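Local atomic coordinates of transcriptional regulator, BadM/Rrf2 family (Thermincola potens, PDB entry 4CIC), a protein that probably binds DNA as a dimeric Rrf2-type transcription factor, an IscR linked to the regulation of iron-sulfur cluster biogenesis. Residues S130-L133 with A134-L137; F110-T113 with K114-W117; M18-L21 with A22-G26; P29-L32 with K33-A36. The protein carries 3 engineered substitutions. One frame throughout, in Å; residues are numbered along the deposited sequence. Where two conformers were deposited one is given.

Contact 1. Residues S130-L133 with A134-L137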
ATOM      1  N   SER A 130       7.709  -8.450   9.063  1.00 23.36           N
ATOM      2  CA  SER A 130       7.726  -9.895   9.262  1.00 24.69           C
ATOM      3  C   SER A 130       8.750 -10.565   8.367  1.00 24.66           C
ATOM      4  O   SER A 130       8.969 -11.767   8.476  1.00 26.90           O
ATOM      5  CB  SER A 130       6.351 -10.496   8.977  1.00 35.05           C
ATOM      6  OG  SER A 130       6.110 -10.566   7.580  1.00 37.18           O
ATOM      7  N   ILE A 131       9.369  -9.787   7.481  1.00 21.24           N
ATOM      8  CA  ILE A 131      10.322 -10.350   6.514  1.00 20.11           C
ATOM      9  C   ILE A 131      11.684  -9.722   6.720  1.00 19.40           C
ATOM     10  O   ILE A 131      11.818  -8.502   6.688  1.00 21.54           O
ATOM     11  CB  ILE A 131       9.860 -10.053   5.065  1.00 24.49           C
ATOM     12  CG1 ILE A 131       8.509 -10.721   4.801  1.00 23.95           C
ATOM     13  CG2 ILE A 131      10.888 -10.532   4.042  1.00 22.67           C
ATOM     14  CD1 ILE A 131       7.777 -10.167   3.583  1.00 27.40           C
ATOM     15  N   THR A 132      12.716 -10.544   6.907  1.00 19.08           N
ATOM     16  CA  THR A 132      14.053  -9.993   7.004  1.00 21.40           C
ATOM     17  C   THR A 132      14.835 -10.304   5.735  1.00 20.92           C
ATOM     18  O   THR A 132      14.405 -11.106   4.903  1.00 17.80           O
ATOM     19  CB  THR A 132      14.870 -10.602   8.165  1.00 20.18           C
ATOM     20  OG1 THR A 132      15.072 -11.997   7.920  1.00 23.34           O
ATOM     21  CG2 THR A 132      14.148 -10.416   9.493  1.00 24.29           C
ATOM     22  N   LEU A 133      15.989  -9.675   5.589  1.00 18.92           N
ATOM     23  CA  LEU A 133      16.866 -10.026   4.475  1.00 17.14           C
ATOM     24  C   LEU A 133      17.285 -11.496   4.543  1.00 18.91           C
ATOM     25  O   LEU A 133      17.422 -12.133   3.509  1.00 19.26           O
ATOM     26  CB  LEU A 133      18.058  -9.082   4.391  1.00 18.61           C
ATOM     27  CG  LEU A 133      17.791  -7.599   4.070  1.00 16.57           C
ATOM     28  CD1 LEU A 133      19.129  -6.831   4.016  1.00 19.07           C
ATOM     29  CD2 LEU A 133      17.055  -7.472   2.741  1.00 18.80           C
ATOM     30  N   ALA A 134      17.402 -12.064   5.741  1.00 17.84           N
ATOM     31  CA  ALA A 134      17.710 -13.500   5.819  1.00 20.72           C
ATOM     32  C   ALA A 134      16.559 -14.342   5.264  1.00 19.93           C
ATOM     33  O   ALA A 134      16.783 -15.362   4.608  1.00 21.29           O
ATOM     34  CB  ALA A 134      18.035 -13.923   7.245  1.00 21.12           C
ATOM     35  N   ASP A 135      15.323 -13.938   5.554  1.00 19.81           N
ATOM     36  CA  ASP A 135      14.178 -14.649   5.002  1.00 19.74           C
ATOM     37  C   ASP A 135      14.210 -14.607   3.474  1.00 24.96           C
ATOM     38  O   ASP A 135      13.904 -15.596   2.800  1.00 26.22           O
ATOM     39  CB  ASP A 135      12.871 -13.980   5.448  1.00 21.63           C
ATOM     40  CG  ASP A 135      12.535 -14.203   6.921  1.00 38.65           C
ATOM     41  OD1 ASP A 135      12.793 -15.297   7.449  1.00 33.74           O
ATOM     42  OD2 ASP A 135      11.968 -13.272   7.544  1.00 28.46           O
ATOM     43  N   MET A 136      14.544 -13.440   2.933  1.00 19.16           N
ATOM     44  CA  MET A 136      14.637 -13.282   1.486  1.00 18.92           C
ATOM     45  C   MET A 136      15.763 -14.161   0.905  1.00 19.50           C
ATOM     46  O   MET A 136      15.590 -14.791  -0.144  1.00 20.98           O
ATOM     47  CB  MET A 136      14.821 -11.800   1.127  1.00 19.41           C
ATOM     48  CG  MET A 136      13.555 -10.920   1.426  1.00 18.77           C
ATOM     49  SD  MET A 136      13.926  -9.193   1.119  1.00 21.19           S
ATOM     50  CE  MET A 136      14.038  -9.130  -0.662  1.00 19.88           C
ATOM     51  N   LEU A 137      16.885 -14.240   1.605  1.00 20.05           N
ATOM     52  CA  LEU A 137      17.959 -15.149   1.169  1.00 22.21           C
ATOM     53  C   LEU A 137      17.508 -16.608   1.103  1.00 24.99           C
ATOM     54  O   LEU A 137      17.825 -17.328   0.145  1.00 27.25           O
ATOM     55  CB  LEU A 137      19.183 -15.022   2.080  1.00 18.13           C
ATOM     56  CG  LEU A 137      20.018 -13.748   1.964  1.00 22.17           C
ATOM     57  CD1 LEU A 137      21.085 -13.719   3.064  1.00 22.03           C
ATOM     58  CD2 LEU A 137      20.680 -13.658   0.599  1.00 23.76           C
TER
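T132 and D135 exchange hydrogen bonds at the start of helix 133-143 and so form a capping box, T132 being the N-cap. In one direction T132 OG1 accepts from D135 N at 3.1 Å; the side chain reaches that amide because OG1 sits between the backbone N and the carbonyl carbon (chi1 64°). In the other, the carboxylate of D135 folds back and OD2 takes the amide hydrogen of T132 N at 2.9 Å, with an N-H...O angle of 163°. This donor arrives on the anti side of OD2, 30° out of the carboxylate plane.

L133, the first helical residue, turns its side chain off the box, and its CD2 lies 3.9 Å from M136 SD. I131 crosses M136 at about a right angle, CG2 to CG 3.8 Å. The same apolar side reaches V15 and F19 of helix 9-23 through M136, and T113 and V116 of the second subunit through M136 and I131.

Behind the cap, M136 N and L137 N bond to T132 O and L133 O. The box thus occupies two amides at the helix start, and the negative carboxylate lies where the helix dipole would probably favour it.

Contact 2. Residues F110-T113 with K114-W117. Engineered in segment 110-113: S111 (natural residue Cys).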
ATOM      1  N   PHE A 110     -14.136  12.864  13.388  1.00 26.16           N
ATOM      2  CA  PHE A 110     -13.623  11.523  13.076  1.00 25.03           C
ATOM      3  C   PHE A 110     -14.057  11.064  11.690  1.00 30.73           C
ATOM      4  O   PHE A 110     -15.234  11.212  11.312  1.00 27.82           O
ATOM      5  CB  PHE A 110     -14.060  10.516  14.141  1.00 26.14           C
ATOM      6  CG  PHE A 110     -13.683   9.089  13.832  1.00 28.68           C
ATOM      7  CD1 PHE A 110     -12.359   8.671  13.908  1.00 32.28           C
ATOM      8  CD2 PHE A 110     -14.651   8.159  13.493  1.00 30.83           C
ATOM      9  CE1 PHE A 110     -12.013   7.348  13.640  1.00 26.97           C
ATOM     10  CE2 PHE A 110     -14.309   6.842  13.227  1.00 35.56           C
ATOM     11  CZ  PHE A 110     -12.991   6.436  13.297  1.00 31.50           C
ATOM     12  N   SER A 111     -13.095  10.522  10.938  1.00 25.05           N
ATOM     13  CA  SER A 111     -13.323  10.000   9.601  1.00 22.64           C
ATOM     14  C   SER A 111     -13.207   8.495   9.620  1.00 29.11           C
ATOM     15  O   SER A 111     -12.106   7.955   9.811  1.00 25.07           O
ATOM     16  CB  SER A 111     -12.279  10.549   8.618  1.00 28.31           C
ATOM     17  OG  SER A 111     -12.404   9.925   7.350  1.00 28.40           O
ATOM     18  N   VAL A 112     -14.315   7.788   9.430  1.00 24.84           N
ATOM     19  CA  VAL A 112     -14.235   6.333   9.343  0.59 22.81           C
ATOM     20  C   VAL A 112     -13.438   5.917   8.109  1.00 19.96           C
ATOM     21  O   VAL A 112     -12.758   4.896   8.127  1.00 22.82           O
ATOM     22  CB  VAL A 112     -15.633   5.670   9.319  0.59 23.49           C
ATOM     23  CG1 VAL A 112     -16.346   6.008   8.043  0.59 30.37           C
ATOM     24  CG2 VAL A 112     -15.500   4.159   9.470  0.59 25.09           C
ATOM     25  N   THR A 113     -13.505   6.710   7.032  1.00 21.84           N
ATOM     26  CA  THR A 113     -12.735   6.394   5.824  0.70 20.94           C
ATOM     27  C   THR A 113     -11.236   6.413   6.122  1.00 20.44           C
ATOM     28  O   THR A 113     -10.504   5.499   5.723  1.00 22.99           O
ATOM     29  CB  THR A 113     -13.032   7.358   4.648  0.70 23.92           C
ATOM     30  OG1 THR A 113     -14.415   7.269   4.293  0.70 23.71           O
ATOM     31  CG2 THR A 113     -12.175   7.019   3.413  0.70 21.26           C
ATOM     32  N   LYS A 114     -10.773   7.439   6.831  1.00 23.03           N
ATOM     33  CA  LYS A 114      -9.350   7.464   7.192  1.00 20.43           C
ATOM     34  C   LYS A 114      -8.979   6.269   8.058  1.00 22.41           C
ATOM     35  O   LYS A 114      -7.836   5.789   8.000  1.00 23.41           O
ATOM     36  CB  LYS A 114      -8.969   8.734   7.941  1.00 24.14           C
ATOM     37  CG  LYS A 114      -8.976   9.992   7.103  1.00 33.10           C
ATOM     38  CD  LYS A 114      -8.459  11.142   7.946  1.00 32.85           C
ATOM     39  CE  LYS A 114      -8.616  12.460   7.257  1.00 50.76           C
ATOM     40  NZ  LYS A 114      -8.145  13.566   8.141  1.00 52.25           N
ATOM     41  N   SER A 115      -9.921   5.798   8.876  1.00 20.60           N
ATOM     42  CA  SER A 115      -9.600   4.674   9.756  1.00 22.23           C
ATOM     43  C   SER A 115      -9.390   3.418   8.927  1.00 21.25           C
ATOM     44  O   SER A 115      -8.602   2.537   9.306  1.00 22.52           O
ATOM     45  CB  SER A 115     -10.677   4.462  10.827  1.00 26.52           C
ATOM     46  OG  SER A 115     -11.835   3.843  10.287  1.00 31.72           O
ATOM     47  N   VAL A 116     -10.070   3.339   7.784  1.00 21.83           N
ATOM     48  CA  VAL A 116      -9.850   2.208   6.881  1.00 24.33           C
ATOM     49  C   VAL A 116      -8.421   2.248   6.351  1.00 20.68           C
ATOM     50  O   VAL A 116      -7.734   1.211   6.328  1.00 20.87           O
ATOM     51  CB  VAL A 116     -10.829   2.193   5.698  1.00 24.55           C
ATOM     52  CG1 VAL A 116     -10.497   1.066   4.742  1.00 26.54           C
ATOM     53  CG2 VAL A 116     -12.268   2.024   6.199  1.00 24.16           C
ATOM     54  N   TRP A 117      -7.955   3.434   5.965  1.00 18.02           N
ATOM     55  CA  TRP A 117      -6.581   3.530   5.443  1.00 16.26           C
ATOM     56  C   TRP A 117      -5.575   3.234   6.526  1.00 18.31           C
ATOM     57  O   TRP A 117      -4.503   2.711   6.238  1.00 19.42           O
ATOM     58  CB  TRP A 117      -6.252   4.891   4.807  1.00 17.91           C
ATOM     59  CG  TRP A 117      -7.256   5.339   3.789  1.00 17.99           C
ATOM     60  CD1 TRP A 117      -7.809   6.578   3.705  1.00 24.96           C
ATOM     61  CD2 TRP A 117      -7.825   4.568   2.726  1.00 21.69           C
ATOM     62  NE1 TRP A 117      -8.706   6.628   2.660  1.00 25.57           N
ATOM     63  CE2 TRP A 117      -8.748   5.404   2.053  1.00 20.87           C
ATOM     64  CE3 TRP A 117      -7.667   3.252   2.286  1.00 37.69           C
ATOM     65  CZ2 TRP A 117      -9.480   4.975   0.945  1.00 30.25           C
ATOM     66  CZ3 TRP A 117      -8.409   2.823   1.194  1.00 44.64           C
ATOM     67  CH2 TRP A 117      -9.305   3.685   0.538  1.00 38.21           C
TER
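This is a local contact at the N-terminal end of helix 112-129, a first turn held by a serine N-cap and by side chains folding back on the backbone. S111, an engineered residue that is cysteine in the natural sequence, occupies the N-cap. Its OG, placed anti to the backbone N (chi1 173°), accepts from K114 N at 3.0 Å in a nearly straight bond of 167°. The start of the K114 chain passes alongside, CG being 3.4 Å from S111 OG, before the extended chain leads its amine away.

At the next residue, V112 O accepts two hydrogen bonds. S115 OG donates to it at 2.6 Å, and V116 N supplies the helical bond at 3.1 Å. F110, just ahead of the cap, brings CZ to 3.9 Å from S115 CB.

T113 and W117 lie side by side and point the same way: in the conformer given, T113 CG2 comes within 3.6 Å of W117 NE1, while T113 O sits over one face of the indole, 3.5 Å above its plane and toward the rim. The NE1 hydrogen bond goes to H12 of the second subunit, against which F110 (on A143) also packs. The arrangement is that of an N-capped helix start, here set in the dimer interface, as in Rrf2-family regulators whose long helix reaches across to the partner.

Contact 3. Residues M18-L21 with A22-G26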
ATOM      1  N   MET A  18      19.794  -3.630  -1.182  1.00 19.47           N
ATOM      2  CA  MET A  18      20.084  -4.231   0.117  1.00 18.28           C
ATOM      3  C   MET A  18      20.083  -5.738   0.000  1.00 20.36           C
ATOM      4  O   MET A  18      20.899  -6.411   0.635  1.00 19.05           O
ATOM      5  CB  MET A  18      19.078  -3.773   1.180  1.00 17.59           C
ATOM      6  CG  MET A  18      19.240  -2.290   1.563  1.00 17.14           C
ATOM      7  SD  MET A  18      20.807  -2.039   2.478  1.00 20.75           S
ATOM      8  CE  MET A  18      20.492  -2.957   3.966  1.00 19.09           C
ATOM      9  N   PHE A  19      19.193  -6.274  -0.829  1.00 15.47           N
ATOM     10  CA  PHE A  19      19.166  -7.718  -1.022  1.00 16.96           C
ATOM     11  C   PHE A  19      20.425  -8.191  -1.756  1.00 22.33           C
ATOM     12  O   PHE A  19      20.995  -9.235  -1.427  1.00 20.26           O
ATOM     13  CB  PHE A  19      17.894  -8.191  -1.737  1.00 20.92           C
ATOM     14  CG  PHE A  19      17.832  -9.682  -1.891  1.00 18.18           C
ATOM     15  CD1 PHE A  19      17.737 -10.503  -0.773  1.00 21.29           C
ATOM     16  CD2 PHE A  19      17.924 -10.262  -3.139  1.00 22.55           C
ATOM     17  CE1 PHE A  19      17.725 -11.900  -0.909  1.00 19.48           C
ATOM     18  CE2 PHE A  19      17.918 -11.644  -3.280  1.00 32.78           C
ATOM     19  CZ  PHE A  19      17.799 -12.460  -2.157  1.00 24.83           C
ATOM     20  N   ASP A  20      20.854  -7.433  -2.755  1.00 17.57           N
ATOM     21  CA  ASP A  20      22.103  -7.787  -3.453  1.00 18.76           C
ATOM     22  C   ASP A  20      23.257  -7.817  -2.454  1.00 18.66           C
ATOM     23  O   ASP A  20      24.083  -8.764  -2.448  1.00 20.41           O
ATOM     24  CB  ASP A  20      22.364  -6.800  -4.599  1.00 22.44           C
ATOM     25  CG  ASP A  20      23.601  -7.164  -5.430  1.00 24.70           C
ATOM     26  OD1 ASP A  20      24.732  -7.009  -4.926  1.00 26.58           O
ATOM     27  OD2 ASP A  20      23.426  -7.594  -6.599  1.00 31.73           O
ATOM     28  N   LEU A  21      23.344  -6.811  -1.586  1.00 18.00           N
ATOM     29  CA  LEU A  21      24.358  -6.868  -0.525  1.00 21.06           C
ATOM     30  C   LEU A  21      24.200  -8.085   0.398  1.00 20.54           C
ATOM     31  O   LEU A  21      25.191  -8.710   0.796  1.00 20.05           O
ATOM     32  CB  LEU A  21      24.359  -5.573   0.291  1.00 16.56           C
ATOM     33  CG  LEU A  21      24.829  -4.334  -0.471  1.00 17.05           C
ATOM     34  CD1 LEU A  21      24.549  -3.072   0.338  1.00 23.35           C
ATOM     35  CD2 LEU A  21      26.354  -4.469  -0.689  1.00 17.87           C
ATOM     36  N   ALA A  22      22.961  -8.451   0.727  1.00 17.48           N
ATOM     37  CA  ALA A  22      22.734  -9.653   1.541  1.00 19.39           C
ATOM     38  C   ALA A  22      23.275 -10.912   0.862  1.00 21.09           C
ATOM     39  O   ALA A  22      23.864 -11.796   1.520  1.00 20.91           O
ATOM     40  CB  ALA A  22      21.219  -9.822   1.869  1.00 18.02           C
ATOM     41  N   GLN A  23      23.075 -10.991  -0.453  1.00 19.47           N
ATOM     42  CA  GLN A  23      23.550 -12.131  -1.251  1.00 17.41           C
ATOM     43  C   GLN A  23      25.057 -12.216  -1.292  1.00 20.27           C
ATOM     44  O   GLN A  23      25.599 -13.276  -1.572  1.00 24.64           O
ATOM     45  CB  GLN A  23      23.039 -12.048  -2.690  1.00 20.41           C
ATOM     46  CG  GLN A  23      21.532 -12.329  -2.750  1.00 21.97           C
ATOM     47  CD  GLN A  23      20.982 -12.332  -4.173  1.00 37.21           C
ATOM     48  OE1 GLN A  23      20.956 -11.299  -4.847  1.00 36.08           O
ATOM     49  NE2 GLN A  23      20.526 -13.495  -4.628  1.00 34.96           N
ATOM     50  N   HIS A  24      25.729 -11.105  -1.012  1.00 18.64           N
ATOM     51  CA  HIS A  24      27.197 -11.108  -1.040  1.00 21.19           C
ATOM     52  C   HIS A  24      27.838 -10.934   0.331  1.00 22.35           C
ATOM     53  O   HIS A  24      29.059 -10.765   0.434  1.00 23.70           O
ATOM     54  CB  HIS A  24      27.693 -10.015  -1.993  1.00 23.33           C
ATOM     55  CG  HIS A  24      27.338 -10.273  -3.424  1.00 24.57           C
ATOM     56  ND1 HIS A  24      26.134  -9.905  -3.971  1.00 25.96           N
ATOM     57  CD2 HIS A  24      28.038 -10.881  -4.417  1.00 24.13           C
ATOM     58  CE1 HIS A  24      26.097 -10.272  -5.243  1.00 31.62           C
ATOM     59  NE2 HIS A  24      27.240 -10.866  -5.534  1.00 28.43           N
ATOM     60  N   PHE A  25      27.033 -10.992   1.388  1.00 19.30           N
ATOM     61  CA  PHE A  25      27.485 -10.660   2.737  1.00 19.55           C
ATOM     62  C   PHE A  25      28.652 -11.533   3.187  1.00 23.19           C
ATOM     63  O   PHE A  25      29.623 -11.027   3.723  1.00 21.92           O
ATOM     64  CB  PHE A  25      26.313 -10.778   3.711  1.00 22.36           C
ATOM     65  CG  PHE A  25      26.611 -10.304   5.121  1.00 20.90           C
ATOM     66  CD1 PHE A  25      27.168  -9.058   5.354  1.00 25.35           C
ATOM     67  CD2 PHE A  25      26.275 -11.097   6.202  1.00 23.14           C
ATOM     68  CE1 PHE A  25      27.422  -8.629   6.660  1.00 27.10           C
ATOM     69  CE2 PHE A  25      26.489 -10.672   7.511  1.00 20.65           C
ATOM     70  CZ  PHE A  25      27.070  -9.437   7.738  1.00 24.21           C
ATOM     71  N   GLY A  26      28.538 -12.835   2.973  1.00 20.16           N
ATOM     72  CA  GLY A  26      29.591 -13.750   3.387  1.00 20.74           C
ATOM     73  C   GLY A  26      30.879 -13.557   2.613  1.00 25.16           C
ATOM     74  O   GLY A  26      31.985 -13.666   3.160  1.00 24.02           O
TER
HETATM   75  O   HOH W   1      23.101 -10.428  -6.605  1.00 35.85           O
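H24 turns its imidazole back onto the last turn of helix 9-23, where ND1 donates to D20 O at 2.8 Å. The bond is nearly straight, 172°, and the acceptor lies almost in the ring plane, though the donor is tilted from the carbonyl plane of D20. The D20 carboxylate lies close by, its plane 21° from that of the imidazole.

On a neighbouring side of the helix, Q23 folds over F19. Its CG stands above one face of the phenyl ring in a CH-pi contact, 4.0 Å from the centroid, and the extended chain carries the amide along the ring so that Q23 CD is 3.3 Å from F19 CE2. The F19 ring reaches back toward Q23 because its CG is anti to the backbone N (chi1 -178°). A water donates to both D20 OD2 and Q23 OE1, 2.9 Å from each, tying the two side chains together.

Helix 9-23 packs here on helix 32-39, consistent with the helix-turn-helix region of an Rrf2-type fold. After the regular bonds of A22 N and Q23 N, H24 N turns to L21 O at 3.0 Å, approaching from above the carbonyl plane.

Farther out, D20 OD2 makes a salt bridge to R38 and accepts from Q39, linking this region to helix 32-39. F19 packs on L137 and A140 of helix 133-143, while L21 and A22 meet L71 of strand 68-71.

Contact 4. Residues P29-L32 with K33-A36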
ATOM      1  N   PRO A  29      32.910  -7.330   0.616  1.00 24.36           N
ATOM      2  CA  PRO A  29      32.565  -6.101  -0.110  1.00 23.31           C
ATOM      3  C   PRO A  29      32.419  -6.229  -1.605  1.00 27.78           C
ATOM      4  O   PRO A  29      33.179  -6.947  -2.249  1.00 26.54           O
ATOM      5  CB  PRO A  29      33.739  -5.162   0.200  1.00 30.16           C
ATOM      6  CG  PRO A  29      34.793  -6.025   0.785  1.00 30.55           C
ATOM      7  CD  PRO A  29      34.108  -7.149   1.451  1.00 30.81           C
ATOM      8  N   VAL A  30      31.420  -5.531  -2.150  1.00 20.68           N
ATOM      9  CA  VAL A  30      31.265  -5.443  -3.593  1.00 22.41           C
ATOM     10  C   VAL A  30      31.159  -3.982  -4.008  1.00 30.13           C
ATOM     11  O   VAL A  30      30.819  -3.116  -3.205  1.00 27.33           O
ATOM     12  CB  VAL A  30      30.039  -6.228  -4.089  1.00 23.01           C
ATOM     13  CG1 VAL A  30      30.229  -7.719  -3.820  1.00 27.51           C
ATOM     14  CG2 VAL A  30      28.761  -5.712  -3.410  1.00 24.84           C
ATOM     15  N   SER A  31      31.464  -3.704  -5.266  1.00 27.01           N
ATOM     16  CA  SER A  31      31.415  -2.337  -5.749  1.00 27.87           C
ATOM     17  C   SER A  31      29.981  -1.930  -6.062  1.00 29.08           C
ATOM     18  O   SER A  31      29.135  -2.778  -6.368  1.00 30.90           O
ATOM     19  CB  SER A  31      32.264  -2.190  -7.005  1.00 34.72           C
ATOM     20  OG  SER A  31      31.714  -2.940  -8.071  1.00 32.92           O
ATOM     21  N   LEU A  32      29.700  -0.632  -6.004  1.00 33.80           N
ATOM     22  CA  LEU A  32      28.384  -0.153  -6.405  1.00 38.92           C
ATOM     23  C   LEU A  32      28.108  -0.462  -7.872  1.00 26.86           C
ATOM     24  O   LEU A  32      26.990  -0.806  -8.236  1.00 25.15           O
ATOM     25  CB  LEU A  32      28.216   1.343  -6.130  1.00 41.35           C
ATOM     26  CG  LEU A  32      28.024   1.687  -4.653  1.00 48.20           C
ATOM     27  CD1 LEU A  32      27.436   3.082  -4.492  1.00 49.33           C
ATOM     28  CD2 LEU A  32      27.145   0.641  -3.970  1.00 46.72           C
ATOM     29  N   LYS A  33      29.131  -0.348  -8.713  1.00 27.66           N
ATOM     30  CA  LYS A  33      28.965  -0.672 -10.130  1.00 25.31           C
ATOM     31  C   LYS A  33      28.459  -2.101 -10.321  1.00 26.42           C
ATOM     32  O   LYS A  33      27.592  -2.349 -11.164  1.00 27.46           O
ATOM     33  CB  LYS A  33      30.273  -0.482 -10.899  1.00 38.92           C
ATOM     34  CG  LYS A  33      30.166  -0.879 -12.361  1.00 47.65           C
ATOM     35  CD  LYS A  33      31.521  -0.866 -13.052  1.00 54.38           C
ATOM     36  CE  LYS A  33      31.409  -1.398 -14.476  1.00 61.09           C
ATOM     37  NZ  LYS A  33      32.715  -1.361 -15.191  1.00 67.06           N
ATOM     38  N   SER A  34      28.994  -3.037  -9.537  1.00 26.54           N
ATOM     39  CA  SER A  34      28.578  -4.431  -9.658  1.00 27.75           C
ATOM     40  C   SER A  34      27.124  -4.625  -9.240  1.00 27.46           C
ATOM     41  O   SER A  34      26.402  -5.426  -9.839  1.00 26.11           O
ATOM     42  CB  SER A  34      29.503  -5.371  -8.868  1.00 24.82           C
ATOM     43  OG  SER A  34      29.282  -5.278  -7.460  1.00 27.22           O
ATOM     44  N   ILE A  35      26.697  -3.893  -8.217  1.00 24.76           N
ATOM     45  CA  ILE A  35      25.295  -3.956  -7.780  1.00 23.53           C
ATOM     46  C   ILE A  35      24.387  -3.425  -8.880  1.00 26.48           C
ATOM     47  O   ILE A  35      23.368  -4.038  -9.231  1.00 25.74           O
ATOM     48  CB  ILE A  35      25.066  -3.152  -6.485  1.00 22.88           C
ATOM     49  CG1 ILE A  35      25.797  -3.810  -5.307  1.00 23.10           C
ATOM     50  CG2 ILE A  35      23.554  -3.047  -6.174  1.00 24.84           C
ATOM     51  CD1 ILE A  35      25.782  -2.964  -4.031  1.00 27.31           C
ATOM     52  N   ALA A  36      24.765  -2.279  -9.433  1.00 26.75           N
ATOM     53  CA  ALA A  36      23.960  -1.645 -10.476  1.00 27.42           C
ATOM     54  C   ALA A  36      23.870  -2.568 -11.678  1.00 34.77           C
ATOM     55  O   ALA A  36      22.840  -2.657 -12.326  1.00 31.22           O
ATOM     56  CB  ALA A  36      24.560  -0.305 -10.872  1.00 29.76           C
TER
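Hydrogen bonds between S31 and S34 open helix 32-39. S31 is the N-cap: a chi1 of 66° turns its OG in over the first turn, where it accepts from S34 N at 3.1 Å. In return the S34 hydroxyl folds back and donates to S31 O at 2.7 Å, the oxygen that also receives I35 N at 3.3 Å. Two good donors, with a weak third from S34 N, therefore hold S31 O. The S34 hydroxyl also has a weak bond with R38. From the next turn, A36 N donates to L32 O at 2.9 Å with an N-H...O angle of 167°.

The apolar contacts gather round I35. V30, the last residue before the cap, crosses it at about a right angle, with CG2 4.0 Å from I35 CG1. L32 reaches the end of the same side chain, CD2 to CD1 3.9 Å.

In the fold, V30 and I35 face L21 of helix 9-23, and I35 and L32 meet L46 and I50 of helix 43-55. Helices 32-39 and 43-55 are probably the helix-turn-helix of the DNA-binding domain, with this cap starting the first. V30 is bonded through its backbone to Y69, joining the capped start to the two-stranded sheet as well.

Overall arrangement
Along the chain the order is contact 3, contact 4, contact 2, contact 1. Contacts 3 and 4, at the end of helix 9-23 and the start of helix 32-39, have centres about 10 Å apart and touch through D20, L21 and H24 against V30 and I35. Contact 1, at the start of helix 133-143, lies about 11 Å from contact 3 between centres. Contact 3 thus touches both contact 4 and contact 1, which do not touch each other. Contact 2 stands apart, its centre about 32 Å from that of contact 1. Contacts 1 and 2 both touch the second subunit, contact 2 through six of its residues, which sets the start of helix 112-129 against the partner.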